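Local atomic coordinates of redox-sensing transcriptional repressor Rex (Thermoanaerobacter ethanolicus, PDB entry 3WGH), a protein that probably modulates transcription in response to the cellular NADH/NAD+ redox state, acting as a homodimeric, DNA-binding repressor that binds the dinucleotide. Residues I88-G93 and L152-D157; D157-T162 and L178-K183; K172-F177 and V188-V193. One frame throughout, in Å; residues are numbered along the deposited sequence.

Contact 1 (I88-G93 and L152-D157). With NAI (1,4-dihydronicotinamide adenine dinucleotide), chain I.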
loop_
_atom_site.group_PDB
_atom_site.type_symbol
_atom_site.label_atom_id
_atom_site.label_comp_id
_atom_site.label_asym_id
_atom_site.label_seq_id
_atom_site.Cartn_x
_atom_site.Cartn_y
_atom_site.Cartn_z
ATOM N N ILE B 88 -12.821 6.406 -12.052
ATOM C CA ILE B 88 -13.552 5.171 -12.368
ATOM C C ILE B 88 -12.695 3.964 -11.961
ATOM O O ILE B 88 -11.471 4.083 -11.864
ATOM C CB ILE B 88 -13.881 5.039 -13.888
ATOM C CG1 ILE B 88 -12.580 4.932 -14.668
ATOM C CG2 ILE B 88 -14.836 6.146 -14.369
ATOM C CD1 ILE B 88 -12.690 5.067 -16.202
ATOM N N ILE B 89 -13.346 2.820 -11.780
ATOM C CA ILE B 89 -12.663 1.563 -11.412
ATOM C C ILE B 89 -12.895 0.638 -12.555
ATOM O O ILE B 89 -14.045 0.531 -13.051
ATOM C CB ILE B 89 -13.230 0.986 -10.105
ATOM C CG1 ILE B 89 -12.766 1.879 -8.948
ATOM C CG2 ILE B 89 -12.747 -0.511 -9.832
ATOM C CD1 ILE B 89 -13.438 1.535 -7.625
ATOM N N ILE B 90 -11.811 0.061 -13.055
ATOM C CA ILE B 90 -11.885 -1.000 -14.074
ATOM C C ILE B 90 -11.627 -2.289 -13.371
ATOM O O ILE B 90 -10.543 -2.487 -12.777
ATOM C CB ILE B 90 -10.755 -0.834 -15.162
ATOM C CG1 ILE B 90 -10.672 0.630 -15.579
ATOM C CG2 ILE B 90 -10.996 -1.746 -16.389
ATOM C CD1 ILE B 90 -11.941 1.107 -16.090
ATOM N N GLY B 91 -12.596 -3.201 -13.466
ATOM C CA GLY B 91 -12.560 -4.455 -12.724
ATOM C C GLY B 91 -13.435 -4.411 -11.474
ATOM O O GLY B 91 -13.067 -3.847 -10.434
ATOM N N ALA B 92 -14.590 -5.038 -11.563
ATOM C CA ALA B 92 -15.504 -5.086 -10.460
ATOM C C ALA B 92 -15.393 -6.414 -9.760
ATOM O O ALA B 92 -16.405 -6.937 -9.310
ATOM C CB ALA B 92 -16.939 -4.894 -10.975
ATOM N N GLY B 93 -14.193 -6.994 -9.690
ATOM C CA GLY B 93 -14.014 -8.199 -8.878
ATOM C C GLY B 93 -13.828 -7.887 -7.395
ATOM O O GLY B 93 -14.318 -6.864 -6.872
ATOM N N LEU B 152 -7.148 0.639 -11.722
ATOM C CA LEU B 152 -7.062 -0.591 -12.524
ATOM C C LEU B 152 -6.965 -1.832 -11.608
ATOM O O LEU B 152 -5.963 -2.025 -10.905
ATOM C CB LEU B 152 -5.807 -0.474 -13.393
ATOM C CG LEU B 152 -5.861 -0.568 -14.923
ATOM C CD1 LEU B 152 -4.588 -1.319 -15.383
ATOM C CD2 LEU B 152 -7.116 -1.308 -15.480
ATOM N N CYS B 153 -8.009 -2.648 -11.586
ATOM C CA CYS B 153 -8.049 -3.832 -10.667
ATOM C C CYS B 153 -8.468 -5.058 -11.446
ATOM O O CYS B 153 -9.430 -5.710 -11.088
ATOM C CB CYS B 153 -9.055 -3.630 -9.510
ATOM S SG CYS B 153 -8.982 -2.040 -8.624
ATOM N N ILE B 154 -7.835 -5.261 -12.586
ATOM C CA ILE B 154 -8.143 -6.395 -13.481
ATOM C C ILE B 154 -6.976 -7.370 -13.432
ATOM O O ILE B 154 -5.910 -7.016 -12.986
ATOM C CB ILE B 154 -8.388 -5.925 -14.945
ATOM C CG1 ILE B 154 -7.238 -5.069 -15.488
ATOM C CG2 ILE B 154 -9.704 -5.132 -15.090
ATOM C CD1 ILE B 154 -7.269 -4.926 -17.041
ATOM N N PRO B 155 -7.164 -8.617 -13.893
ATOM C CA PRO B 155 -6.022 -9.527 -13.942
ATOM C C PRO B 155 -4.966 -8.994 -14.897
ATOM O O PRO B 155 -5.259 -8.112 -15.753
ATOM C CB PRO B 155 -6.621 -10.850 -14.503
ATOM C CG PRO B 155 -8.117 -10.685 -14.492
ATOM C CD PRO B 155 -8.384 -9.184 -14.488
ATOM N N LYS B 156 -3.749 -9.513 -14.796
ATOM C CA LYS B 156 -2.667 -8.920 -15.565
ATOM C C LYS B 156 -2.609 -9.192 -17.077
ATOM O O LYS B 156 -1.982 -8.415 -17.802
ATOM C CB LYS B 156 -1.307 -9.122 -14.906
ATOM C CG LYS B 156 -0.795 -10.547 -14.894
ATOM C CD LYS B 156 0.358 -10.638 -13.882
ATOM C CE LYS B 156 0.884 -12.059 -13.731
ATOM N NZ LYS B 156 0.916 -12.772 -15.034
ATOM N N ASP B 157 -3.282 -10.236 -17.563
ATOM C CA ASP B 157 -3.102 -10.710 -18.943
ATOM C C ASP B 157 -3.534 -9.700 -20.003
ATOM O O ASP B 157 -4.694 -9.270 -20.033
ATOM C CB ASP B 157 -3.787 -12.090 -19.165
ATOM C CG ASP B 157 -5.325 -12.046 -18.954
ATOM O OD1 ASP B 157 -6.059 -11.576 -19.852
ATOM O OD2 ASP B 157 -5.801 -12.486 -17.881
HETATM P PA NAI I . -10.838 -10.801 -9.468
HETATM O O1A NAI I . -10.718 -11.928 -10.446
HETATM O O2A NAI I . -11.713 -10.872 -8.257
HETATM O O5B NAI I . -11.385 -9.543 -10.289
HETATM C C5B NAI I . -10.957 -9.198 -11.603
HETATM C C4B NAI I . -12.175 -8.604 -12.315
HETATM O O4B NAI I . -11.716 -8.030 -13.509
HETATM C C3B NAI I . -13.194 -9.690 -12.736
HETATM O O3B NAI I . -14.511 -9.206 -12.475
HETATM C C2B NAI I . -13.048 -9.765 -14.249
HETATM O O2B NAI I . -14.271 -10.007 -14.942
HETATM C C1B NAI I . -12.662 -8.325 -14.545
HETATM N N9A NAI I . -11.949 -8.144 -15.824
HETATM C C8A NAI I . -11.154 -9.048 -16.449
HETATM N N7A NAI I . -10.671 -8.416 -17.553
HETATM C C5A NAI I . -11.203 -7.173 -17.624
HETATM C C6A NAI I . -11.108 -6.101 -18.502
HETATM N N6A NAI I . -10.318 -6.210 -19.593
HETATM N N1A NAI I . -11.747 -4.932 -18.260
HETATM C C2A NAI I . -12.560 -4.818 -17.212
HETATM N N3A NAI I . -12.694 -5.855 -16.386
HETATM C C4A NAI I . -12.010 -7.016 -16.543
HETATM O O3 NAI I . -9.307 -10.385 -9.093
HETATM P PN NAI I . -8.928 -9.493 -7.806
HETATM O O1N NAI I . -8.590 -10.485 -6.751
HETATM O O2N NAI I . -10.043 -8.463 -7.718
HETATM O O5D NAI I . -7.560 -8.738 -8.249
HETATM C C5D NAI I . -7.548 -7.691 -9.226
HETATM C C4D NAI I . -6.084 -7.381 -9.509
HETATM O O4D NAI I . -5.405 -6.819 -8.363
HETATM C C3D NAI I . -5.326 -8.643 -9.915
HETATM O O3D NAI I . -4.450 -8.229 -10.966
HETATM C C2D NAI I . -4.495 -8.963 -8.692
HETATM O O2D NAI I . -3.349 -9.752 -9.074
HETATM C C1D NAI I . -4.193 -7.553 -8.156
HETATM N N1N NAI I . -3.786 -7.472 -6.743
HETATM C C2N NAI I . -2.700 -6.697 -6.434
HETATM C C3N NAI I . -2.194 -6.576 -5.205
HETATM C C7N NAI I . -1.062 -5.634 -5.011
HETATM O O7N NAI I . -0.325 -5.646 -4.022
HETATM N N7N NAI I . -0.947 -4.676 -5.940
HETATM C C4N NAI I . -2.831 -7.334 -4.036
HETATM C C5N NAI I . -4.023 -8.166 -4.472
HETATM C C6N NAI I . -4.449 -8.184 -5.742
HETATM O O HOH W 1 -11.355 -6.383 -9.158
#
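A backbone hydrogen bond from Cys153 N to Ile90 O (2.8 Å, angle at the hydrogen 158°) ties the end of strand 85-90 to the chain leaving strand 149-152. It extends the parallel pairing of Ile90 with Leu152 to the place where both chains turn out of the sheet and meet the dinucleotide.

The apolar contacts surround this bond. Leu152 CD2 comes within 3.7 Å of Ile90 CB. With chi1 at -45°, Ile90 CG2 stands anti to the backbone N and meets both Ile154 CG2, at 3.8 Å, and C2A of the adenine. Ile154 CG2 itself lies close over the adenine face. Behind Ile90 comes Gly91, whose bare CA passes 3.7 Å from Cys153 O.

Polar contacts reach the cofactor from both segments. Ile154 O accepts the nicotinamide-ribose hydroxyl O3D of the NADH at 2.8 Å. A water lies 2.8 Å from Cys153 O and weakly accepts Gly93 N; it also touches the phosphate oxygen O2N.

Gly91 and Gly93 fit, with Gly96, the GxGxxG pattern expected of a Rossmann-type dinucleotide site. The adenine thus meets carbon here, the methyls of Ile90 and Ile154 and Pro155 CD, whereas a backbone carbonyl binds the nicotinamide ribose and water reaches the phosphate.

Contact 2 (D157-T162 and L178-K183); sequences DNAQYT and LPIDLK. With ZN (zinc ion), chain G.
Gln160 reaches Lys183 because its CG is anti to the backbone N (chi1 -176°) and the chain then bends at chi2, bringing the amide round to the loop. The contact joins the first turn of helix 159-168 in the Rossmann-type NAD-binding domain to the loop that leads from strand 173-176 to strand 189-192.

The amide of Gln160 pairs with both the N-H and the C=O of a single residue. Lys183 N donates to Gln160 OE1 in an almost straight bond (2.9 Å, 178°), arriving somewhat tilted from the carbonyl plane. In return Gln160 NE2 donates to Lys183 O at 2.7 Å, in the plane of that carbonyl and on a lone pair. OE1 takes a second proton from a water, which also donates to Asp181 O, and NE2 is further bonded to Asp164 OD1. Four bonds therefore fix the rotation of the amide and distinguish its oxygen from its nitrogen. The methylenes of Lys183 lie alongside the same group.

One residue earlier, Ala159 points its methyl into the loop. Its CB is pressed tightly on Leu178 CD1 (3.4 Å) and also touches Ile180 CD1 at 3.8 Å. Between these two loop residues Pro179 centres an inverse gamma turn, closed by a weak bond from Ile180 N to Leu178 O. Leu178 also touches the NADH.

Asp181 points away from the helix, and its OD1 binds zinc at 2.3 Å, with OE2 of Glu24 of the second subunit as another ligand.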
loop_
_atom_site.group_PDB
_atom_site.type_symbol
_atom_site.label_atom_id
_atom_site.label_comp_id
_atom_site.label_asym_id
_atom_site.label_seq_id
_atom_site.Cartn_x
_atom_site.Cartn_y
_atom_site.Cartn_z
ATOM N N ASP B 157 -3.282 -10.236 -17.563
ATOM C CA ASP B 157 -3.102 -10.710 -18.943
ATOM C C ASP B 157 -3.534 -9.700 -20.003
ATOM O O ASP B 157 -4.694 -9.270 -20.033
ATOM C CB ASP B 157 -3.787 -12.090 -19.165
ATOM C CG ASP B 157 -5.325 -12.046 -18.954
ATOM O OD1 ASP B 157 -6.059 -11.576 -19.852
ATOM O OD2 ASP B 157 -5.801 -12.486 -17.881
ATOM N N ASN B 158 -2.601 -9.310 -20.872
ATOM C CA ASN B 158 -2.871 -8.285 -21.898
ATOM C C ASN B 158 -3.472 -6.961 -21.327
ATOM O O ASN B 158 -4.121 -6.216 -22.043
ATOM C CB ASN B 158 -3.745 -8.863 -23.045
ATOM C CG ASN B 158 -3.663 -8.027 -24.371
ATOM O OD1 ASN B 158 -2.594 -7.550 -24.752
ATOM N ND2 ASN B 158 -4.807 -7.864 -25.060
ATOM N N ALA B 159 -3.199 -6.682 -20.046
ATOM C CA ALA B 159 -3.606 -5.428 -19.365
ATOM C C ALA B 159 -3.155 -4.136 -20.029
ATOM O O ALA B 159 -3.800 -3.120 -19.824
ATOM C CB ALA B 159 -3.087 -5.408 -17.883
ATOM N N GLN B 160 -2.018 -4.168 -20.724
ATOM C CA GLN B 160 -1.504 -3.002 -21.443
ATOM C C GLN B 160 -2.583 -2.470 -22.377
ATOM O O GLN B 160 -2.789 -1.234 -22.498
ATOM C CB GLN B 160 -0.255 -3.345 -22.272
ATOM C CG GLN B 160 0.395 -2.113 -22.971
ATOM C CD GLN B 160 0.865 -1.053 -21.948
ATOM O OE1 GLN B 160 1.551 -1.380 -20.980
ATOM N NE2 GLN B 160 0.476 0.213 -22.162
ATOM N N TYR B 161 -3.273 -3.402 -23.026
ATOM C CA TYR B 161 -4.317 -3.039 -23.975
ATOM C C TYR B 161 -5.374 -2.175 -23.290
ATOM O O TYR B 161 -5.791 -1.190 -23.858
ATOM C CB TYR B 161 -4.982 -4.293 -24.599
ATOM C CG TYR B 161 -6.121 -3.940 -25.524
ATOM C CD1 TYR B 161 -5.868 -3.515 -26.841
ATOM C CD2 TYR B 161 -7.454 -3.998 -25.091
ATOM C CE1 TYR B 161 -6.921 -3.151 -27.709
ATOM C CE2 TYR B 161 -8.513 -3.585 -25.937
ATOM C CZ TYR B 161 -8.233 -3.182 -27.244
ATOM O OH TYR B 161 -9.252 -2.800 -28.086
ATOM N N THR B 162 -5.847 -2.583 -22.109
ATOM C CA THR B 162 -6.810 -1.781 -21.339
ATOM C C THR B 162 -6.245 -0.406 -20.924
ATOM O O THR B 162 -6.886 0.621 -21.133
ATOM C CB THR B 162 -7.336 -2.540 -20.126
ATOM O OG1 THR B 162 -8.273 -3.498 -20.585
ATOM C CG2 THR B 162 -8.122 -1.631 -19.211
ATOM N N LEU B 178 -2.058 -3.722 -10.637
ATOM C CA LEU B 178 -1.532 -4.982 -11.209
ATOM C C LEU B 178 -0.046 -5.132 -11.022
ATOM O O LEU B 178 0.686 -4.182 -11.183
ATOM C CB LEU B 178 -1.863 -5.147 -12.680
ATOM C CG LEU B 178 -3.136 -4.613 -13.309
ATOM C CD1 LEU B 178 -3.392 -5.446 -14.526
ATOM C CD2 LEU B 178 -4.377 -4.470 -12.408
ATOM N N PRO B 179 0.425 -6.377 -10.838
ATOM C CA PRO B 179 1.843 -6.528 -10.626
ATOM C C PRO B 179 2.628 -6.583 -11.945
ATOM O O PRO B 179 3.415 -7.499 -12.136
ATOM C CB PRO B 179 1.930 -7.875 -9.876
ATOM C CG PRO B 179 0.842 -8.687 -10.478
ATOM C CD PRO B 179 -0.290 -7.663 -10.720
ATOM N N ILE B 180 2.432 -5.632 -12.854
ATOM C CA ILE B 180 3.285 -5.575 -14.048
ATOM C C ILE B 180 3.734 -4.151 -14.235
ATOM O O ILE B 180 3.320 -3.267 -13.483
ATOM C CB ILE B 180 2.554 -6.022 -15.320
ATOM C CG1 ILE B 180 1.374 -5.127 -15.633
ATOM C CG2 ILE B 180 2.041 -7.432 -15.175
ATOM C CD1 ILE B 180 0.506 -5.722 -16.706
ATOM N N ASP B 181 4.605 -3.931 -15.203
ATOM C CA ASP B 181 4.924 -2.588 -15.642
ATOM C C ASP B 181 4.034 -2.141 -16.783
ATOM O O ASP B 181 4.216 -2.578 -17.937
ATOM C CB ASP B 181 6.337 -2.562 -16.171
ATOM C CG ASP B 181 7.328 -2.791 -15.106
ATOM O OD1 ASP B 181 7.229 -2.088 -14.093
ATOM O OD2 ASP B 181 8.193 -3.667 -15.298
ATOM N N LEU B 182 3.112 -1.243 -16.479
ATOM C CA LEU B 182 2.344 -0.593 -17.540
ATOM C C LEU B 182 3.157 0.515 -18.236
ATOM O O LEU B 182 3.926 1.227 -17.614
ATOM C CB LEU B 182 1.012 -0.079 -16.982
ATOM C CG LEU B 182 0.003 -1.125 -16.478
ATOM C CD1 LEU B 182 -1.136 -0.345 -15.823
ATOM C CD2 LEU B 182 -0.568 -1.946 -17.637
ATOM N N LYS B 183 3.039 0.594 -19.547
ATOM C CA LYS B 183 3.653 1.660 -20.315
ATOM C C LYS B 183 2.590 2.749 -20.545
ATOM O O LYS B 183 1.500 2.470 -21.089
ATOM C CB LYS B 183 4.228 1.109 -21.632
ATOM C CG LYS B 183 5.369 0.053 -21.374
ATOM C CD LYS B 183 5.763 -0.753 -22.648
ATOM C CE LYS B 183 4.841 -1.968 -22.926
ATOM N NZ LYS B 183 5.360 -2.800 -24.057
HETATM ZN ZN ZN G . 9.260 -2.258 -12.994
HETATM O O HOH W 2 3.197 -3.470 -20.745
#

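Contact 3 (K172-F177 and V188-V193). With NAI (1,4-dihydronicotinamide adenine dinucleotide), chain I.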
loop_
_atom_site.group_PDB
_atom_site.type_symbol
_atom_site.label_atom_id
_atom_site.label_comp_id
_atom_site.label_asym_id
_atom_site.label_seq_id
_atom_site.Cartn_x
_atom_site.Cartn_y
_atom_site.Cartn_z
ATOM N N LYS B 172 -6.027 11.031 -17.087
ATOM C CA LYS B 172 -4.876 11.837 -16.679
ATOM C C LYS B 172 -3.958 11.069 -15.772
ATOM O O LYS B 172 -2.763 11.387 -15.641
ATOM C CB LYS B 172 -5.327 13.118 -15.924
ATOM C CG LYS B 172 -5.967 14.172 -16.769
ATOM C CD LYS B 172 -6.349 15.330 -15.833
ATOM C CE LYS B 172 -7.285 16.312 -16.492
ATOM N NZ LYS B 172 -7.279 16.115 -17.967
ATOM N N ALA B 173 -4.514 10.053 -15.145
ATOM C CA ALA B 173 -3.746 9.282 -14.144
ATOM C C ALA B 173 -4.285 7.874 -14.061
ATOM O O ALA B 173 -5.486 7.678 -14.198
ATOM C CB ALA B 173 -3.889 9.963 -12.757
ATOM N N ILE B 174 -3.410 6.920 -13.751
ATOM C CA ILE B 174 -3.791 5.526 -13.528
ATOM C C ILE B 174 -3.287 5.113 -12.145
ATOM O O ILE B 174 -2.092 5.194 -11.843
ATOM C CB ILE B 174 -3.195 4.586 -14.637
ATOM C CG1 ILE B 174 -3.822 4.948 -16.007
ATOM C CG2 ILE B 174 -3.518 3.132 -14.305
ATOM C CD1 ILE B 174 -3.429 4.006 -17.161
ATOM N N TRP B 175 -4.214 4.672 -11.294
ATOM C CA TRP B 175 -3.845 4.037 -10.012
ATOM C C TRP B 175 -3.835 2.531 -10.233
ATOM O O TRP B 175 -4.866 1.931 -10.390
ATOM C CB TRP B 175 -4.827 4.468 -8.894
ATOM C CG TRP B 175 -4.306 4.241 -7.495
ATOM C CD1 TRP B 175 -2.980 4.181 -7.082
ATOM C CD2 TRP B 175 -5.102 4.028 -6.319
ATOM N NE1 TRP B 175 -2.922 4.014 -5.721
ATOM C CE2 TRP B 175 -4.200 3.865 -5.225
ATOM C CE3 TRP B 175 -6.477 3.995 -6.084
ATOM C CZ2 TRP B 175 -4.628 3.637 -3.930
ATOM C CZ3 TRP B 175 -6.928 3.742 -4.778
ATOM C CH2 TRP B 175 -5.995 3.589 -3.706
ATOM N N ASN B 176 -2.647 1.947 -10.358
ATOM C CA ASN B 176 -2.519 0.609 -10.905
ATOM C C ASN B 176 -2.239 -0.411 -9.778
ATOM O O ASN B 176 -1.258 -0.257 -9.051
ATOM C CB ASN B 176 -1.367 0.568 -11.928
ATOM C CG ASN B 176 -1.042 -0.891 -12.338
ATOM O OD1 ASN B 176 -1.962 -1.680 -12.550
ATOM N ND2 ASN B 176 0.228 -1.263 -12.315
ATOM N N PHE B 177 -3.111 -1.406 -9.599
ATOM C CA PHE B 177 -2.857 -2.490 -8.670
ATOM C C PHE B 177 -2.197 -3.705 -9.327
ATOM O O PHE B 177 -1.826 -4.659 -8.645
ATOM C CB PHE B 177 -4.168 -2.924 -7.980
ATOM C CG PHE B 177 -4.649 -1.937 -6.970
ATOM C CD1 PHE B 177 -4.353 -2.107 -5.619
ATOM C CD2 PHE B 177 -5.314 -0.764 -7.390
ATOM C CE1 PHE B 177 -4.768 -1.093 -4.647
ATOM C CE2 PHE B 177 -5.796 0.181 -6.452
ATOM C CZ PHE B 177 -5.506 0.032 -5.097
ATOM N N VAL B 188 1.171 11.262 -18.419
ATOM C CA VAL B 188 0.128 10.569 -17.654
ATOM C C VAL B 188 0.724 10.083 -16.355
ATOM O O VAL B 188 1.833 9.556 -16.367
ATOM C CB VAL B 188 -0.436 9.357 -18.436
ATOM C CG1 VAL B 188 -1.378 8.506 -17.550
ATOM C CG2 VAL B 188 -1.185 9.824 -19.706
ATOM N N ILE B 189 0.047 10.338 -15.222
ATOM C CA ILE B 189 0.545 9.888 -13.923
ATOM C C ILE B 189 0.249 8.410 -13.717
ATOM O O ILE B 189 -0.886 7.964 -13.865
ATOM C CB ILE B 189 -0.051 10.751 -12.768
ATOM C CG1 ILE B 189 0.468 12.207 -12.918
ATOM C CG2 ILE B 189 0.352 10.146 -11.337
ATOM C CD1 ILE B 189 -0.498 13.192 -12.379
ATOM N N LEU B 190 1.281 7.615 -13.452
ATOM C CA LEU B 190 1.048 6.203 -13.177
ATOM C C LEU B 190 1.505 5.949 -11.721
ATOM O O LEU B 190 2.683 6.200 -11.391
ATOM C CB LEU B 190 1.902 5.379 -14.120
ATOM C CG LEU B 190 1.942 3.867 -13.895
ATOM C CD1 LEU B 190 0.557 3.214 -13.975
ATOM C CD2 LEU B 190 2.942 3.201 -14.860
ATOM N N GLU B 191 0.608 5.510 -10.850
ATOM C CA GLU B 191 0.995 5.204 -9.478
ATOM C C GLU B 191 0.793 3.697 -9.273
ATOM O O GLU B 191 -0.324 3.190 -9.397
ATOM C CB GLU B 191 0.156 6.020 -8.469
ATOM C CG GLU B 191 0.228 5.540 -6.976
ATOM C CD GLU B 191 1.648 5.640 -6.330
ATOM O OE1 GLU B 191 2.584 6.135 -6.998
ATOM O OE2 GLU B 191 1.837 5.253 -5.137
ATOM N N ASN B 192 1.870 2.966 -9.004
ATOM C CA ASN B 192 1.733 1.504 -8.894
ATOM C C ASN B 192 1.601 1.107 -7.439
ATOM O O ASN B 192 2.331 1.627 -6.594
ATOM C CB ASN B 192 2.943 0.836 -9.468
ATOM C CG ASN B 192 3.062 1.057 -10.950
ATOM O OD1 ASN B 192 2.128 0.760 -11.699
ATOM N ND2 ASN B 192 4.239 1.568 -11.393
ATOM N N VAL B 193 0.651 0.221 -7.118
ATOM C CA VAL B 193 0.508 -0.218 -5.712
ATOM C C VAL B 193 1.297 -1.530 -5.553
ATOM O O VAL B 193 1.112 -2.446 -6.359
ATOM C CB VAL B 193 -0.954 -0.406 -5.261
ATOM C CG1 VAL B 193 -0.988 -1.027 -3.797
ATOM C CG2 VAL B 193 -1.710 0.970 -5.255
HETATM P PA NAI I . -10.838 -10.801 -9.468
HETATM O O1A NAI I . -10.718 -11.928 -10.446
HETATM O O2A NAI I . -11.713 -10.872 -8.257
HETATM O O5B NAI I . -11.385 -9.543 -10.289
HETATM C C5B NAI I . -10.957 -9.198 -11.603
HETATM C C4B NAI I . -12.175 -8.604 -12.315
HETATM O O4B NAI I . -11.716 -8.030 -13.509
HETATM C C3B NAI I . -13.194 -9.690 -12.736
HETATM O O3B NAI I . -14.511 -9.206 -12.475
HETATM C C2B NAI I . -13.048 -9.765 -14.249
HETATM O O2B NAI I . -14.271 -10.007 -14.942
HETATM C C1B NAI I . -12.662 -8.325 -14.545
HETATM N N9A NAI I . -11.949 -8.144 -15.824
HETATM C C8A NAI I . -11.154 -9.048 -16.449
HETATM N N7A NAI I . -10.671 -8.416 -17.553
HETATM C C5A NAI I . -11.203 -7.173 -17.624
HETATM C C6A NAI I . -11.108 -6.101 -18.502
HETATM N N6A NAI I . -10.318 -6.210 -19.593
HETATM N N1A NAI I . -11.747 -4.932 -18.260
HETATM C C2A NAI I . -12.560 -4.818 -17.212
HETATM N N3A NAI I . -12.694 -5.855 -16.386
HETATM C C4A NAI I . -12.010 -7.016 -16.543
HETATM O O3 NAI I . -9.307 -10.385 -9.093
HETATM P PN NAI I . -8.928 -9.493 -7.806
HETATM O O1N NAI I . -8.590 -10.485 -6.751
HETATM O O2N NAI I . -10.043 -8.463 -7.718
HETATM O O5D NAI I . -7.560 -8.738 -8.249
HETATM C C5D NAI I . -7.548 -7.691 -9.226
HETATM C C4D NAI I . -6.084 -7.381 -9.509
HETATM O O4D NAI I . -5.405 -6.819 -8.363
HETATM C C3D NAI I . -5.326 -8.643 -9.915
HETATM O O3D NAI I . -4.450 -8.229 -10.966
HETATM C C2D NAI I . -4.495 -8.963 -8.692
HETATM O O2D NAI I . -3.349 -9.752 -9.074
HETATM C C1D NAI I . -4.193 -7.553 -8.156
HETATM N N1N NAI I . -3.786 -7.472 -6.743
HETATM C C2N NAI I . -2.700 -6.697 -6.434
HETATM C C3N NAI I . -2.194 -6.576 -5.205
HETATM C C7N NAI I . -1.062 -5.634 -5.011
HETATM O O7N NAI I . -0.325 -5.646 -4.022
HETATM N N7N NAI I . -0.947 -4.676 -5.940
HETATM C C4N NAI I . -2.831 -7.334 -4.036
HETATM C C5N NAI I . -4.023 -8.166 -4.472
HETATM C C6N NAI I . -4.449 -8.184 -5.742
#
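Val193 CG2 sits over one face of the Phe177 ring, 3.9 Å from its centroid, in a CH-pi contact. The same methyl is 3.3 Å from Trp175 NE1, which it approaches obliquely, so the two aromatic residues share one valine branch. Just beyond, the carbonyls of Phe177 and Val193 converge on the carboxamide of the nicotinamide: the amide nitrogen N7N of the NADH donates to Phe177 O at 2.8 Å and to Val193 O at 3.1 Å.

What brings these carbonyls together is the pairing of strands 173-176 and 189-192, neighbours at one edge of the Rossmann-type sheet that run parallel to each other, their axes 4.6 Å apart and at only 9°. Five backbone hydrogen bonds run the length of the pair, the last from Val193 N to Asn176 O at 2.8 Å.

On the face carrying Asn176 and Asn192, Asn176 ND2 donates to Asn192 OD1 in a nearly straight bond (174°). The acceptor lies in the amide plane of Asn176, though the two amides stand almost perpendicular. Asn176 OD1 meanwhile accepts Leu178 N. Leu190 CD1 continues this face, packing on Ile174 and Asn176 CB.

The opposite face bears Trp175 and Glu191, lying side by side, with Glu191 CG at the indole edge, 3.5 Å from CD1 of Trp175. Ser198 OG of the second subunit is hydrogen-bonded to both Trp175 NE1 and Glu191 OE2. Glu191 is also in salt bridges with Arg13 of its own chain and Arg205 of the second subunit, whose helix 196-206 packs over Ala173, Trp175, Ile189 and Glu191.

Overall arrangement
Contacts 1 and 3 are buried and belong to one sheet, in which strand 149-152, part of contact 1, lies between strands 85-90 and 173-176; Leu152 N and O probably bond to Trp175 O and Phe177 N. Contact 2 is only partly buried. It shares Asp157 with contact 1 and touches it through Leu178 and Leu182, while Leu182 also packs on Asn176 and Leu190 of contact 3. Regular backbone pairing dominates contact 3, whereas contact 1 has one such bond and contact 2 relies on a side-chain amide. Contact 1 meets the NADH from adenine to nicotinamide ribose, contact 3 its carboxamide; contacts 2 and 3 both reach the second subunit, one through zinc and one through a helix.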